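Side-chain contact in Sec-alkylsulfatase (Pseudomonas sp., PDB 4AXH), which hydrolyses secondary alkyl sulfate esters enantioselectively with strict inversion of configuration, using a pair of zinc ions: residues 104-107 against 108-112. Sequence-based numbering, arbitrary orientation.
Unlike the reference sequence in segment 104-107: Arg107 (reference His).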
loop_
_atom_site.group_PDB
_atom_site.type_symbol
_atom_site.label_atom_id
_atom_site.label_comp_id
_atom_site.label_asym_id
_atom_site.label_seq_id
_atom_site.Cartn_x
_atom_site.Cartn_y
_atom_site.Cartn_z
ATOM N N SER A 104 -22.029 4.525 -22.343
ATOM C CA SER A 104 -21.649 5.399 -21.225
ATOM C C SER A 104 -20.258 6.009 -21.467
ATOM O O SER A 104 -20.055 7.179 -21.207
ATOM C CB SER A 104 -21.646 4.606 -19.922
ATOM O OG SER A 104 -21.420 5.427 -18.789
ATOM N N LEU A 105 -19.300 5.186 -21.972
ATOM C CA LEU A 105 -17.943 5.601 -22.303
ATOM C C LEU A 105 -18.003 6.670 -23.429
ATOM O O LEU A 105 -17.319 7.704 -23.333
ATOM C CB LEU A 105 -17.083 4.405 -22.736
ATOM C CG LEU A 105 -15.576 4.704 -23.071
ATOM C CD1 LEU A 105 -14.913 5.680 -22.082
ATOM C CD2 LEU A 105 -14.784 3.435 -23.117
ATOM N N TRP A 106 -18.850 6.413 -24.453
ATOM C CA TRP A 106 -19.087 7.297 -25.585
ATOM C C TRP A 106 -19.658 8.651 -25.118
ATOM O O TRP A 106 -19.363 9.670 -25.720
ATOM C CB TRP A 106 -20.068 6.606 -26.543
ATOM C CG TRP A 106 -20.306 7.322 -27.832
ATOM C CD1 TRP A 106 -21.206 8.308 -28.056
ATOM C CD2 TRP A 106 -19.687 7.042 -29.100
ATOM N NE1 TRP A 106 -21.165 8.694 -29.373
ATOM C CE2 TRP A 106 -20.250 7.923 -30.042
ATOM C CE3 TRP A 106 -18.715 6.115 -29.537
ATOM C CZ2 TRP A 106 -19.882 7.912 -31.394
ATOM C CZ3 TRP A 106 -18.331 6.126 -30.877
ATOM C CH2 TRP A 106 -18.921 7.011 -31.787
ATOM N N ARG A 107 -20.510 8.646 -24.089
ATOM C CA ARG A 107 -21.149 9.818 -23.510
ATOM C C ARG A 107 -20.036 10.706 -22.939
ATOM O O ARG A 107 -20.026 11.909 -23.203
ATOM C CB ARG A 107 -22.090 9.361 -22.364
ATOM C CG ARG A 107 -23.312 10.212 -22.180
ATOM C CD ARG A 107 -23.109 11.221 -21.119
ATOM N NE ARG A 107 -24.167 12.222 -21.232
ATOM C CZ ARG A 107 -24.452 13.125 -20.292
ATOM N NH1 ARG A 107 -23.773 13.141 -19.149
ATOM N NH2 ARG A 107 -25.429 14.005 -20.478
ATOM N N GLN A 108 -19.092 10.099 -22.157
ATOM C CA GLN A 108 -17.966 10.791 -21.529
ATOM C C GLN A 108 -16.997 11.263 -22.597
ATOM O O GLN A 108 -16.499 12.391 -22.501
ATOM C CB GLN A 108 -17.259 9.879 -20.526
ATOM C CG GLN A 108 -16.395 10.616 -19.507
ATOM C CD GLN A 108 -17.117 11.353 -18.436
ATOM O OE1 GLN A 108 -18.344 11.464 -18.392
ATOM N NE2 GLN A 108 -16.366 11.845 -17.511
ATOM N N ALA A 109 -16.774 10.431 -23.629
ATOM C CA ALA A 109 -15.924 10.733 -24.776
ATOM C C ALA A 109 -16.407 12.003 -25.453
ATOM O O ALA A 109 -15.605 12.894 -25.694
ATOM C CB ALA A 109 -15.930 9.564 -25.763
ATOM N N GLN A 110 -17.731 12.118 -25.665
ATOM C CA GLN A 110 -18.400 13.263 -26.294
ATOM C C GLN A 110 -18.266 14.515 -25.493
ATOM O O GLN A 110 -18.111 15.581 -26.080
ATOM C CB GLN A 110 -19.888 12.992 -26.552
ATOM C CG GLN A 110 -20.159 12.006 -27.680
ATOM C CD GLN A 110 -21.636 11.906 -27.912
ATOM O OE1 GLN A 110 -22.373 11.323 -27.116
ATOM N NE2 GLN A 110 -22.101 12.538 -28.967
ATOM N N LEU A 111 -18.354 14.401 -24.163
ATOM C CA LEU A 111 -18.233 15.535 -23.262
ATOM C C LEU A 111 -16.811 16.081 -23.313
ATOM O O LEU A 111 -16.609 17.282 -23.447
ATOM C CB LEU A 111 -18.626 15.118 -21.833
ATOM C CG LEU A 111 -20.138 15.017 -21.520
ATOM C CD1 LEU A 111 -20.400 14.123 -20.327
ATOM C CD2 LEU A 111 -20.725 16.350 -21.252
ATOM N N ASN A 112 -15.829 15.183 -23.289
ATOM C CA ASN A 112 -14.395 15.487 -23.312
ATOM C C ASN A 112 -13.922 16.101 -24.633
ATOM O O ASN A 112 -12.763 16.516 -24.737
ATOM C CB ASN A 112 -13.573 14.234 -22.915
ATOM C CG ASN A 112 -13.601 13.930 -21.438
ATOM O OD1 ASN A 112 -13.706 14.829 -20.608
ATOM N ND2 ASN A 112 -13.483 12.655 -21.068
#
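Ala109 N donates to Leu105 O at 2.8 Å, the shortest hydrogen bond joining 104-107 to 108-112, and lies in the carbonyl plane. Three further i to i+4 amide bonds continue the pattern, from Gln108 to Ser104, Gln110 to Trp106 and Leu111 to Arg107; N-H...O angles no worse than 147° across the four mark regular alpha-helix.

Two side-chain pairs ride on this backbone. Trp106 CG lies anti to its N and beside the carbonyl carbon (chi1 -174°), and Gln110, extended beyond CG, runs past the pyrrole end of the indole. In the modelled conformer of Trp106, one of two, Gln110 OE1 meets CD1 of Trp106 at the ring edge, near its plane, 3.4 Å away, with amide and ring planes 54° apart; this contact is therefore tentative. Gln110 NE2 makes a weak hydrogen bond to Leu92 O, and Trp106 NE1 a weak one to Lys95 O.

One residue on, the next i/i+4 pair is Arg107 and Leu111. Arg107 bends at chi2, and Leu111 CD1 makes a van der Waals contact with its NH1 at 3.7 Å, approaching the guanidinium obliquely. Arg107 also makes a cation-pi contact with Trp411, and Phe60 of helix 58-64 touches Arg107, Gln110 and Leu111. Gln108 NE2 bonds to Pro314 O, and the Gln108 side chain sits about 8 Å from that of sulfate-binding Tyr417. Such i/i+4 pairs, over i to i+4 backbone bonds, are characteristic of an alpha-helix; here it is the short, largely buried helix 103-111, packed near the sulfatase active site.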